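Local coordinates for protein lysine-sensitive aspartokinase 3 (Escherichia coli, PDB 2J0W) that catalyses the ATP-dependent phosphorylation of L-aspartate to 4-phospho-L-aspartate, an early step of lysine biosynthesis that lysine inhibits allosterically, at residues A[143-148]-A[160-165]; A[237-242]-A[285-290]; A[304-309]-A[434-439]; A[333-338]-A[368-373]. One frame throughout, in Å; residues are numbered along the deposited sequence.

How the contacts relate
Contacts 1 and 2 are partly buried; contacts 3 and 4 are surface contacts of the regulatory part required for homodimerization. Contact 1, in the kinase part near the aspartate site, rests a loop on a helix almost wholly by apolar contacts, with no hydrogen bond across. Contact 2 joins a kinase-region strand to one from the interface region in the same mixed sheet and depends mainly on hydrogen bonds to backbone carbonyls. Contact 3 joins a strand to a helix through an arginine and a leucine, and contact 4 sets a histidine and an isoleucine against a second helix. Contacts 3 and 4 come within about 7 Å at their nearest atoms without touching.

Contact 1 (A[143-148]-A[160-165])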
loop_
_atom_site.group_PDB
_atom_site.type_symbol
_atom_site.label_atom_id
_atom_site.label_comp_id
_atom_site.label_asym_id
_atom_site.label_seq_id
_atom_site.Cartn_x
_atom_site.Cartn_y
_atom_site.Cartn_z
ATOM N N ARG A 143 -1.692 39.594 -2.589
ATOM C CA ARG A 143 -2.983 39.224 -3.140
ATOM C C ARG A 143 -3.178 39.704 -4.573
ATOM O O ARG A 143 -3.950 39.110 -5.329
ATOM C CB ARG A 143 -4.096 39.717 -2.224
ATOM C CG ARG A 143 -4.063 39.007 -0.888
ATOM C CD ARG A 143 -5.130 39.514 0.035
ATOM N NE ARG A 143 -4.875 40.897 0.412
ATOM C CZ ARG A 143 -5.638 41.596 1.246
ATOM N NH1 ARG A 143 -6.715 41.043 1.806
ATOM N NH2 ARG A 143 -5.331 42.856 1.504
ATOM N N LYS A 144 -2.468 40.757 -4.964
ATOM C CA LYS A 144 -2.578 41.251 -6.337
ATOM C C LYS A 144 -1.943 40.240 -7.285
ATOM O O LYS A 144 -2.248 40.216 -8.476
ATOM C CB LYS A 144 -1.859 42.586 -6.507
ATOM C CG LYS A 144 -2.384 43.718 -5.658
ATOM C CD LYS A 144 -1.526 44.958 -5.876
ATOM C CE LYS A 144 -1.810 46.038 -4.842
ATOM N NZ LYS A 144 -0.739 47.076 -4.864
ATOM N N VAL A 145 -1.064 39.396 -6.752
ATOM C CA VAL A 145 -0.389 38.412 -7.575
ATOM C C VAL A 145 -0.639 36.948 -7.275
ATOM O O VAL A 145 -0.761 36.145 -8.202
ATOM C CB VAL A 145 1.109 38.658 -7.554
ATOM C CG1 VAL A 145 1.855 37.363 -7.797
ATOM C CG2 VAL A 145 1.459 39.691 -8.628
ATOM N N MET A 146 -0.713 36.596 -5.995
ATOM C CA MET A 146 -0.915 35.207 -5.571
ATOM C C MET A 146 -2.331 34.686 -5.786
ATOM O O MET A 146 -3.092 34.558 -4.826
ATOM C CB MET A 146 -0.553 35.089 -4.086
ATOM C CG MET A 146 -0.588 33.688 -3.520
ATOM S SD MET A 146 0.615 32.631 -4.332
ATOM C CE MET A 146 2.096 33.270 -3.660
ATOM N N ARG A 147 -2.690 34.382 -7.034
ATOM C CA ARG A 147 -4.025 33.864 -7.337
ATOM C C ARG A 147 -4.133 32.401 -6.966
ATOM O O ARG A 147 -3.242 31.612 -7.286
ATOM C CB ARG A 147 -4.338 33.986 -8.816
ATOM C CG ARG A 147 -5.790 33.653 -9.143
ATOM C CD ARG A 147 -6.540 34.932 -9.422
ATOM N NE ARG A 147 -6.245 35.925 -8.392
ATOM C CZ ARG A 147 -6.280 37.237 -8.595
ATOM N NH1 ARG A 147 -6.598 37.712 -9.796
ATOM N NH2 ARG A 147 -5.987 38.071 -7.605
ATOM N N THR A 148 -5.227 32.024 -6.303
ATOM C CA THR A 148 -5.429 30.626 -5.913
ATOM C C THR A 148 -6.855 30.218 -6.233
ATOM O O THR A 148 -7.642 31.022 -6.690
ATOM C CB THR A 148 -5.199 30.410 -4.388
ATOM O OG1 THR A 148 -6.304 30.951 -3.643
ATOM C CG2 THR A 148 -3.910 31.097 -3.941
ATOM N N ALA A 160 0.258 29.531 -13.550
ATOM C CA ALA A 160 0.242 30.377 -14.743
ATOM C C ALA A 160 -0.114 31.807 -14.355
ATOM O O ALA A 160 0.633 32.746 -14.659
ATOM C CB ALA A 160 -0.772 29.851 -15.768
ATOM N N ALA A 161 -1.252 31.960 -13.675
ATOM C CA ALA A 161 -1.744 33.271 -13.245
ATOM C C ALA A 161 -0.694 34.030 -12.441
ATOM O O ALA A 161 -0.455 35.223 -12.665
ATOM C CB ALA A 161 -3.022 33.107 -12.426
ATOM N N LEU A 162 -0.057 33.324 -11.514
ATOM C CA LEU A 162 0.976 33.916 -10.671
ATOM C C LEU A 162 2.147 34.448 -11.496
ATOM O O LEU A 162 2.851 35.361 -11.066
ATOM C CB LEU A 162 1.487 32.872 -9.688
ATOM C CG LEU A 162 2.511 33.336 -8.669
ATOM C CD1 LEU A 162 1.864 34.346 -7.750
ATOM C CD2 LEU A 162 3.002 32.151 -7.861
ATOM N N ALA A 163 2.360 33.874 -12.677
ATOM C CA ALA A 163 3.448 34.309 -13.535
ATOM C C ALA A 163 3.112 35.601 -14.275
ATOM O O ALA A 163 3.882 36.549 -14.240
ATOM C CB ALA A 163 3.807 33.202 -14.523
ATOM N N GLU A 164 1.972 35.648 -14.946
ATOM C CA GLU A 164 1.592 36.856 -15.677
ATOM C C GLU A 164 1.529 38.054 -14.728
ATOM O O GLU A 164 2.175 39.085 -14.964
ATOM C CB GLU A 164 0.227 36.664 -16.343
ATOM C CG GLU A 164 0.125 35.377 -17.135
ATOM C CD GLU A 164 -1.306 34.933 -17.338
ATOM O OE1 GLU A 164 -1.520 33.741 -17.646
ATOM O OE2 GLU A 164 -2.221 35.773 -17.191
ATOM N N LEU A 165 0.753 37.910 -13.654
ATOM C CA LEU A 165 0.592 38.974 -12.671
ATOM C C LEU A 165 1.916 39.506 -12.106
ATOM O O LEU A 165 2.209 40.704 -12.205
ATOM C CB LEU A 165 -0.301 38.484 -11.535
ATOM C CG LEU A 165 -1.733 38.144 -11.960
ATOM C CD1 LEU A 165 -2.482 37.488 -10.811
ATOM C CD2 LEU A 165 -2.444 39.411 -12.412
#
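Val145 and Leu165 bring their CA atoms to 5.2 Å where the loop 143-148 runs against helix 159-176, and an inverse gamma turn centred on Met146, with a weak bond from Arg147 N to Val145 O, bends the loop past Leu162. This packs the loop after strand 137-139 on a helix of the amino acid kinase domain, the Met146 side chain about 12 Å from the bound aspartate. Val145 wedges between the two leucines. Its CG2 branch lies 3.6 Å from Leu165 CB, the side chains sliding past each other in opposite directions; Val145 and Leu162 cross at about a right angle, though their CG1 to CD1 approach is modelled too close to rely on. Leu165 leans over the loop backbone, its CD1 3.4 Å from Val145 O. The bent chain of Met146 brings SD to 4.0 Å from Leu162 CD1, and both residues touch Leu207 of helix 200-211. Arg147 CB packs 3.9 Å from Ala161 CB, and bends at chi2 and chi3 turn one face of its guanidinium, whose NH2 bonds to Ser187, to Leu165 CD1. No hydrogen bond crosses; the loop's polar ties go elsewhere, several to Ser187, leaving an apolar seam against the helix.

Contact 2 (A[237-242]-A[285-290])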
loop_
_atom_site.group_PDB
_atom_site.type_symbol
_atom_site.label_atom_id
_atom_site.label_comp_id
_atom_site.label_asym_id
_atom_site.label_seq_id
_atom_site.Cartn_x
_atom_site.Cartn_y
_atom_site.Cartn_z
ATOM N N ALA A 237 20.474 16.215 18.291
ATOM C CA ALA A 237 20.249 16.287 16.854
ATOM C C ALA A 237 21.391 17.021 16.195
ATOM O O ALA A 237 21.792 18.089 16.648
ATOM C CB ALA A 237 18.963 17.000 16.568
ATOM N N LYS A 238 21.905 16.443 15.119
ATOM C CA LYS A 238 23.020 17.038 14.381
ATOM C C LYS A 238 22.498 17.893 13.221
ATOM O O LYS A 238 21.498 17.538 12.593
ATOM C CB LYS A 238 23.945 15.942 13.787
ATOM C CG LYS A 238 24.173 14.669 14.630
ATOM C CD LYS A 238 24.883 14.940 15.958
ATOM C CE LYS A 238 25.102 13.651 16.761
ATOM N NZ LYS A 238 25.624 13.938 18.135
ATOM N N ARG A 239 23.165 19.011 12.935
ATOM C CA ARG A 239 22.760 19.852 11.807
ATOM C C ARG A 239 23.209 19.180 10.516
ATOM O O ARG A 239 24.162 18.413 10.516
ATOM C CB ARG A 239 23.407 21.244 11.854
ATOM C CG ARG A 239 22.958 22.106 10.676
ATOM C CD ARG A 239 24.103 22.670 9.865
ATOM N NE ARG A 239 24.428 24.012 10.325
ATOM C CZ ARG A 239 25.146 24.276 11.411
ATOM N NH1 ARG A 239 25.637 23.286 12.151
ATOM N NH2 ARG A 239 25.334 25.531 11.786
ATOM N N ILE A 240 22.529 19.482 9.419
ATOM C CA ILE A 240 22.864 18.907 8.124
ATOM C C ILE A 240 23.254 20.032 7.191
ATOM O O ILE A 240 22.394 20.713 6.650
ATOM C CB ILE A 240 21.657 18.191 7.527
ATOM C CG1 ILE A 240 21.249 17.046 8.449
ATOM C CG2 ILE A 240 21.971 17.748 6.102
ATOM C CD1 ILE A 240 20.017 16.326 7.984
ATOM N N ASP A 241 24.552 20.215 6.991
ATOM C CA ASP A 241 25.043 21.312 6.156
ATOM C C ASP A 241 24.516 21.377 4.724
ATOM O O ASP A 241 24.338 22.468 4.177
ATOM C CB ASP A 241 26.575 21.318 6.148
ATOM C CG ASP A 241 27.162 21.468 7.545
ATOM O OD1 ASP A 241 26.774 22.429 8.255
ATOM O OD2 ASP A 241 28.011 20.633 7.927
ATOM N N GLU A 242 24.271 20.233 4.098
ATOM C CA GLU A 242 23.764 20.271 2.729
ATOM C C GLU A 242 22.975 19.012 2.400
ATOM O O GLU A 242 23.363 17.913 2.792
ATOM C CB GLU A 242 24.922 20.446 1.734
ATOM C CG GLU A 242 24.469 20.737 0.305
ATOM C CD GLU A 242 25.625 20.855 -0.674
ATOM O OE1 GLU A 242 26.385 19.875 -0.817
ATOM O OE2 GLU A 242 25.771 21.927 -1.297
ATOM N N GLY A 285 25.456 29.200 10.834
ATOM C CA GLY A 285 25.373 28.541 9.541
ATOM C C GLY A 285 24.131 27.677 9.337
ATOM O O GLY A 285 23.717 26.918 10.219
ATOM N N GLY A 286 23.533 27.780 8.158
ATOM C CA GLY A 286 22.349 26.992 7.888
ATOM C C GLY A 286 22.576 25.883 6.882
ATOM O O GLY A 286 23.707 25.602 6.483
ATOM N N THR A 287 21.481 25.254 6.473
ATOM C CA THR A 287 21.513 24.164 5.511
ATOM C C THR A 287 21.088 24.656 4.147
ATOM O O THR A 287 20.145 25.431 4.027
ATOM C CB THR A 287 20.535 23.049 5.888
ATOM O OG1 THR A 287 20.826 22.575 7.207
ATOM C CG2 THR A 287 20.637 21.905 4.889
ATOM N N LEU A 288 21.783 24.196 3.117
ATOM C CA LEU A 288 21.423 24.571 1.765
ATOM C C LEU A 288 20.799 23.361 1.078
ATOM O O LEU A 288 21.330 22.249 1.123
ATOM C CB LEU A 288 22.641 25.046 0.987
ATOM C CG LEU A 288 22.297 25.369 -0.471
ATOM C CD1 LEU A 288 22.802 26.759 -0.855
ATOM C CD2 LEU A 288 22.896 24.295 -1.365
ATOM N N VAL A 289 19.651 23.590 0.459
ATOM C CA VAL A 289 18.924 22.541 -0.233
ATOM C C VAL A 289 19.111 22.764 -1.718
ATOM O O VAL A 289 18.780 23.827 -2.230
ATOM C CB VAL A 289 17.422 22.607 0.119
ATOM C CG1 VAL A 289 16.657 21.544 -0.643
ATOM C CG2 VAL A 289 17.242 22.428 1.626
ATOM N N CYS A 290 19.643 21.768 -2.411
ATOM C CA CYS A 290 19.872 21.899 -3.849
ATOM C C CYS A 290 19.537 20.650 -4.658
ATOM O O CYS A 290 19.103 19.630 -4.122
ATOM C CB CYS A 290 21.322 22.282 -4.109
ATOM S SG CYS A 290 22.477 21.183 -3.274
#
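Arg239 grips the carbonyl oxygen of Gly285 side-on with two nitrogens: NH2 to Gly285 O is 2.6 Å with an N-H...O angle of 151°, and NE to Gly285 O is 3.0 Å and more bent at 134°. The oxygen lies close to the guanidinium plane, yet both nitrogens come at it from the same face of the carbonyl, NE well above that plane. Bends at chi2 and chi3 of Arg239 turn the guanidinium so that its NE/NH2 edge meets Gly285 O. Asp241 OD1, 3.5 Å from Arg239 NE, adds a purely electrostatic pairing, since it lies well off the plane. The two segments belong to neighbouring parallel strands, 239-244 and 287-290, in the mixed sheet of the amino acid kinase fold, with Glu242 bridged to Leu288. Here Leu288 N donates to Asp241 O at 3.3 Å, and the backbone pairing continues from Leu288 to Ile243. Thr287 OG1 also points at Ile240 O, but the modelled separation is too short to trust in detail; the same hydroxyl is bonded to Ile226 N on strand 226-227. Glu242 and Leu288 run side by side on one face of the sheet, Glu242 OE2 being 3.7 Å from Leu288 CD2.

Contact 3 (A[304-309]-A[434-439]); sequences LRRNQT and EDAEQV
Gln308 OE1 takes two bonds from Arg305, beside Arg306, which reaches across to Ala436. NE of Arg305 lies 2.8 Å from Gln308 OE1 and NH2 of Arg305 3.1 Å, both from the same face of the amide, with the oxygen in the guanidinium plane. At its other end the amide holds the corner: Gln308 NE2 donates to Arg306 O at 2.9 Å, approaching well above the carbonyl plane, and is bonded to Asp354 as well. Arg305 NH1 has a salt bridge to Asp340, a residue of the allosteric lysine site. On the helix side, Arg306 sends its chain out with CG anti to the carbonyl carbon (chi1 -72°) and bends at chi2, laying one guanidinium face over the Ala436 methyl, though the modelled approach is too close and its detail doubtful. Strand 299-313 turns its corner at 307, and helix 436-448 of the ACT region packs on the strand just before the corner and on strand 386-393, where Ala387 touches both Leu304 and Ala436. Leu304 CD1 meets Ala436 CB at 3.9 Å. No direct hydrogen bond joins the two segments; a water links Arg306 NE weakly to Glu437 OE2, and Arg306 NH2 is also weakly bonded to Gly433 O.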
loop_
_atom_site.group_PDB
_atom_site.type_symbol
_atom_site.label_atom_id
_atom_site.label_comp_id
_atom_site.label_asym_id
_atom_site.label_seq_id
_atom_site.Cartn_x
_atom_site.Cartn_y
_atom_site.Cartn_z
ATOM N N LEU A 304 8.929 13.079 12.247
ATOM C CA LEU A 304 7.746 12.674 12.995
ATOM C C LEU A 304 6.524 13.464 12.536
ATOM O O LEU A 304 6.592 14.679 12.368
ATOM C CB LEU A 304 7.989 12.919 14.482
ATOM C CG LEU A 304 6.831 12.739 15.459
ATOM C CD1 LEU A 304 6.511 11.254 15.651
ATOM C CD2 LEU A 304 7.229 13.377 16.788
ATOM N N ARG A 305 5.417 12.765 12.305
ATOM C CA ARG A 305 4.165 13.409 11.898
ATOM C C ARG A 305 3.108 12.909 12.881
ATOM O O ARG A 305 2.711 11.745 12.858
ATOM C CB ARG A 305 3.793 13.025 10.465
ATOM C CG ARG A 305 2.961 14.081 9.763
ATOM C CD ARG A 305 2.898 13.857 8.255
ATOM N NE ARG A 305 2.036 12.735 7.880
ATOM C CZ ARG A 305 1.925 12.285 6.636
ATOM N NH1 ARG A 305 2.620 12.863 5.659
ATOM N NH2 ARG A 305 1.129 11.263 6.363
ATOM N N ARG A 306 2.675 13.804 13.758
ATOM C CA ARG A 306 1.704 13.489 14.800
ATOM C C ARG A 306 0.233 13.546 14.426
ATOM O O ARG A 306 -0.152 14.158 13.432
ATOM C CB ARG A 306 1.916 14.422 15.986
ATOM C CG ARG A 306 3.157 14.142 16.776
ATOM C CD ARG A 306 2.831 14.255 18.238
ATOM N NE ARG A 306 3.769 13.508 19.062
ATOM C CZ ARG A 306 3.398 12.588 19.946
ATOM N NH1 ARG A 306 2.111 12.304 20.111
ATOM N NH2 ARG A 306 4.314 11.968 20.677
ATOM N N ASN A 307 -0.580 12.930 15.281
ATOM C CA ASN A 307 -2.026 12.894 15.115
ATOM C C ASN A 307 -2.453 12.337 13.772
ATOM O O ASN A 307 -3.283 12.919 13.065
ATOM C CB ASN A 307 -2.611 14.285 15.301
ATOM C CG ASN A 307 -2.069 14.962 16.525
ATOM O OD1 ASN A 307 -2.030 14.366 17.602
ATOM N ND2 ASN A 307 -1.640 16.218 16.373
ATOM N N GLN A 308 -1.872 11.201 13.424
ATOM C CA GLN A 308 -2.214 10.558 12.183
ATOM C C GLN A 308 -3.444 9.697 12.462
ATOM O O GLN A 308 -3.714 9.321 13.602
ATOM C CB GLN A 308 -1.043 9.706 11.699
ATOM C CG GLN A 308 0.245 10.496 11.542
ATOM C CD GLN A 308 0.162 11.582 10.478
ATOM O OE1 GLN A 308 0.105 11.298 9.284
ATOM N NE2 GLN A 308 0.159 12.833 10.910
ATOM N N THR A 309 -4.203 9.420 11.416
ATOM C CA THR A 309 -5.392 8.597 11.539
ATOM C C THR A 309 -5.223 7.392 10.610
ATOM O O THR A 309 -4.824 7.557 9.455
ATOM C CB THR A 309 -6.643 9.394 11.122
ATOM O OG1 THR A 309 -6.698 10.621 11.864
ATOM C CG2 THR A 309 -7.901 8.579 11.384
ATOM N N GLU A 434 1.652 8.395 22.289
ATOM C CA GLU A 434 2.468 8.551 23.499
ATOM C C GLU A 434 3.903 8.019 23.452
ATOM O O GLU A 434 4.774 8.529 24.159
ATOM C CB GLU A 434 1.752 7.942 24.714
ATOM C CG GLU A 434 1.157 6.569 24.479
ATOM C CD GLU A 434 -0.100 6.624 23.621
ATOM O OE1 GLU A 434 -0.075 6.123 22.473
ATOM O OE2 GLU A 434 -1.116 7.179 24.097
ATOM N N ASP A 435 4.155 7.001 22.636
ATOM C CA ASP A 435 5.501 6.430 22.538
ATOM C C ASP A 435 6.297 7.090 21.404
ATOM O O ASP A 435 7.488 6.819 21.220
ATOM C CB ASP A 435 5.423 4.916 22.279
ATOM C CG ASP A 435 4.641 4.164 23.350
ATOM O OD1 ASP A 435 4.376 2.957 23.156
ATOM O OD2 ASP A 435 4.296 4.772 24.384
ATOM N N ALA A 436 5.630 7.963 20.657
ATOM C CA ALA A 436 6.230 8.647 19.518
ATOM C C ALA A 436 7.660 9.176 19.676
ATOM O O ALA A 436 8.576 8.719 18.991
ATOM C CB ALA A 436 5.314 9.775 19.066
ATOM N N GLU A 437 7.859 10.142 20.565
ATOM C CA GLU A 437 9.187 10.719 20.734
ATOM C C GLU A 437 10.263 9.766 21.253
ATOM O O GLU A 437 11.399 9.802 20.768
ATOM C CB GLU A 437 9.105 11.966 21.616
ATOM C CG GLU A 437 8.220 13.048 21.030
ATOM C CD GLU A 437 8.297 14.352 21.788
ATOM O OE1 GLU A 437 8.303 14.320 23.038
ATOM O OE2 GLU A 437 8.333 15.414 21.136
ATOM N N GLN A 438 9.923 8.917 22.223
ATOM C CA GLN A 438 10.909 7.975 22.751
ATOM C C GLN A 438 11.465 7.108 21.606
ATOM O O GLN A 438 12.637 6.709 21.618
ATOM C CB GLN A 438 10.295 7.085 23.839
ATOM C CG GLN A 438 11.345 6.263 24.574
ATOM C CD GLN A 438 10.758 5.192 25.481
ATOM O OE1 GLN A 438 11.490 4.415 26.096
ATOM N NE2 GLN A 438 9.437 5.142 25.562
ATOM N N VAL A 439 10.624 6.826 20.615
ATOM C CA VAL A 439 11.047 6.046 19.465
ATOM C C VAL A 439 12.032 6.877 18.643
ATOM O O VAL A 439 13.119 6.413 18.307
ATOM C CB VAL A 439 9.834 5.660 18.586
ATOM C CG1 VAL A 439 10.301 5.048 17.268
ATOM C CG2 VAL A 439 8.953 4.676 19.335
HETATM O O HOH W 1 6.047 15.695 18.630
#

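Contact 4 (A[333-338]-A[368-373]); sequences ARHNIS and QSLLME
With CG of His335 anti to its carbonyl carbon (chi1 -63°) and CG of Leu370 anti to its backbone N (chi1 172°), the torsions set the Leu370 CD1 methyl over the imidazole. CD1 of Leu370 is 3.5 Å from the His335 centroid and only 4° off the normal, a CH-pi contact, while Leu370 CB reaches the CD2 and NE2 side of the ring. Ile337 comes in from beside it, tip to tip with the other branch: its CD1 lies 3.3 Å from Leu370 CD2. Polar groups meet the ring edge. His335 ND1 is bonded to Ile331 O, which helps set the ring's rotation, and NE2 makes a weak bond at 3.4 Å to Ser369 OG, a hydroxyl also bonded to Thr367. Glu373 OE1 lies in the ring plane 3.7 Å from His335 CE1; this may favour a partly positive imidazole. The contact rests the loop between helix 321-328 and strand 341-345 against the start of helix 368-377 in the ACT domain. The loop carries Ser338 of the allosteric lysine site, which two subunits share, and Ser338 meets Ser321 of the second subunit in a weak hydrogen bond.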
loop_
_atom_site.group_PDB
_atom_site.type_symbol
_atom_site.label_atom_id
_atom_site.label_comp_id
_atom_site.label_asym_id
_atom_site.label_seq_id
_atom_site.Cartn_x
_atom_site.Cartn_y
_atom_site.Cartn_z
ATOM N N ALA A 333 -11.279 10.494 -4.589
ATOM C CA ALA A 333 -11.010 11.364 -5.728
ATOM C C ALA A 333 -12.048 12.466 -5.801
ATOM O O ALA A 333 -11.803 13.533 -6.363
ATOM C CB ALA A 333 -11.030 10.555 -7.007
ATOM N N ARG A 334 -13.218 12.187 -5.242
ATOM C CA ARG A 334 -14.306 13.150 -5.232
ATOM C C ARG A 334 -14.117 14.004 -3.998
ATOM O O ARG A 334 -13.961 15.224 -4.093
ATOM C CB ARG A 334 -15.658 12.431 -5.158
ATOM C CG ARG A 334 -15.775 11.257 -6.122
ATOM C CD ARG A 334 -17.188 10.681 -6.215
ATOM N NE ARG A 334 -17.191 9.395 -6.915
ATOM C CZ ARG A 334 -16.499 9.137 -8.027
ATOM N NH1 ARG A 334 -15.732 10.068 -8.583
ATOM N NH2 ARG A 334 -16.556 7.937 -8.585
ATOM N N HIS A 335 -14.120 13.345 -2.842
ATOM C CA HIS A 335 -13.945 14.020 -1.561
ATOM C C HIS A 335 -12.540 14.602 -1.480
ATOM O O HIS A 335 -12.184 15.264 -0.509
ATOM C CB HIS A 335 -14.134 13.036 -0.400
ATOM C CG HIS A 335 -15.504 12.438 -0.314
ATOM N ND1 HIS A 335 -16.009 11.584 -1.270
ATOM C CD2 HIS A 335 -16.456 12.532 0.647
ATOM C CE1 HIS A 335 -17.211 11.176 -0.901
ATOM N NE2 HIS A 335 -17.506 11.735 0.259
ATOM N N ASN A 336 -11.753 14.352 -2.519
ATOM C CA ASN A 336 -10.368 14.798 -2.587
ATOM C C ASN A 336 -9.583 14.699 -1.280
ATOM O O ASN A 336 -9.120 15.694 -0.705
ATOM C CB ASN A 336 -10.273 16.200 -3.187
ATOM C CG ASN A 336 -9.883 16.162 -4.658
ATOM O OD1 ASN A 336 -9.745 17.197 -5.308
ATOM N ND2 ASN A 336 -9.699 14.955 -5.184
ATOM N N ILE A 337 -9.457 13.445 -0.845
ATOM C CA ILE A 337 -8.726 13.037 0.343
ATOM C C ILE A 337 -7.415 12.452 -0.177
ATOM O O ILE A 337 -7.414 11.397 -0.802
ATOM C CB ILE A 337 -9.488 11.937 1.081
ATOM C CG1 ILE A 337 -10.777 12.516 1.653
ATOM C CG2 ILE A 337 -8.617 11.322 2.161
ATOM C CD1 ILE A 337 -11.609 11.511 2.408
ATOM N N SER A 338 -6.305 13.137 0.060
ATOM C CA SER A 338 -5.016 12.660 -0.411
ATOM C C SER A 338 -4.305 11.856 0.679
ATOM O O SER A 338 -4.278 12.263 1.843
ATOM C CB SER A 338 -4.161 13.856 -0.841
ATOM O OG SER A 338 -2.898 13.455 -1.353
ATOM N N GLN A 368 -19.401 12.409 7.079
ATOM C CA GLN A 368 -20.398 11.339 7.125
ATOM C C GLN A 368 -20.945 10.946 5.761
ATOM O O GLN A 368 -21.473 9.849 5.598
ATOM C CB GLN A 368 -21.547 11.746 8.050
ATOM C CG GLN A 368 -21.106 11.964 9.513
ATOM C CD GLN A 368 -21.101 10.682 10.324
ATOM O OE1 GLN A 368 -22.163 10.131 10.621
ATOM N NE2 GLN A 368 -19.899 10.193 10.696
ATOM N N SER A 369 -20.849 11.850 4.790
ATOM C CA SER A 369 -21.330 11.550 3.443
ATOM C C SER A 369 -20.393 10.469 2.929
ATOM O O SER A 369 -20.813 9.418 2.429
ATOM C CB SER A 369 -21.240 12.791 2.540
ATOM O OG SER A 369 -19.891 13.135 2.255
ATOM N N LEU A 370 -19.107 10.753 3.071
ATOM C CA LEU A 370 -18.059 9.842 2.665
ATOM C C LEU A 370 -18.259 8.488 3.318
ATOM O O LEU A 370 -18.438 7.473 2.645
ATOM C CB LEU A 370 -16.704 10.382 3.108
ATOM C CG LEU A 370 -15.528 9.437 2.915
ATOM C CD1 LEU A 370 -15.313 9.186 1.433
ATOM C CD2 LEU A 370 -14.291 10.054 3.529
ATOM N N LEU A 371 -18.219 8.474 4.643
ATOM C CA LEU A 371 -18.369 7.224 5.361
ATOM C C LEU A 371 -19.513 6.379 4.858
ATOM O O LEU A 371 -19.260 5.320 4.283
ATOM C CB LEU A 371 -18.536 7.465 6.856
ATOM C CG LEU A 371 -17.226 7.934 7.483
ATOM C CD1 LEU A 371 -17.435 8.285 8.946
ATOM C CD2 LEU A 371 -16.175 6.845 7.324
ATOM N N MET A 372 -20.760 6.812 5.043
ATOM C CA MET A 372 -21.843 5.964 4.587
ATOM C C MET A 372 -21.641 5.546 3.140
ATOM O O MET A 372 -22.107 4.476 2.757
ATOM C CB MET A 372 -23.217 6.636 4.766
ATOM C CG MET A 372 -23.606 7.680 3.742
ATOM S SD MET A 372 -25.175 8.427 4.237
ATOM C CE MET A 372 -24.614 9.705 5.439
ATOM N N GLU A 373 -20.943 6.341 2.325
ATOM C CA GLU A 373 -20.756 5.880 0.950
ATOM C C GLU A 373 -19.757 4.719 0.968
ATOM O O GLU A 373 -19.917 3.734 0.234
ATOM C CB GLU A 373 -20.237 6.978 0.008
ATOM C CG GLU A 373 -19.526 6.338 -1.192
ATOM C CD GLU A 373 -19.232 7.256 -2.353
ATOM O OE1 GLU A 373 -19.347 8.484 -2.225
ATOM O OE2 GLU A 373 -18.865 6.702 -3.414
#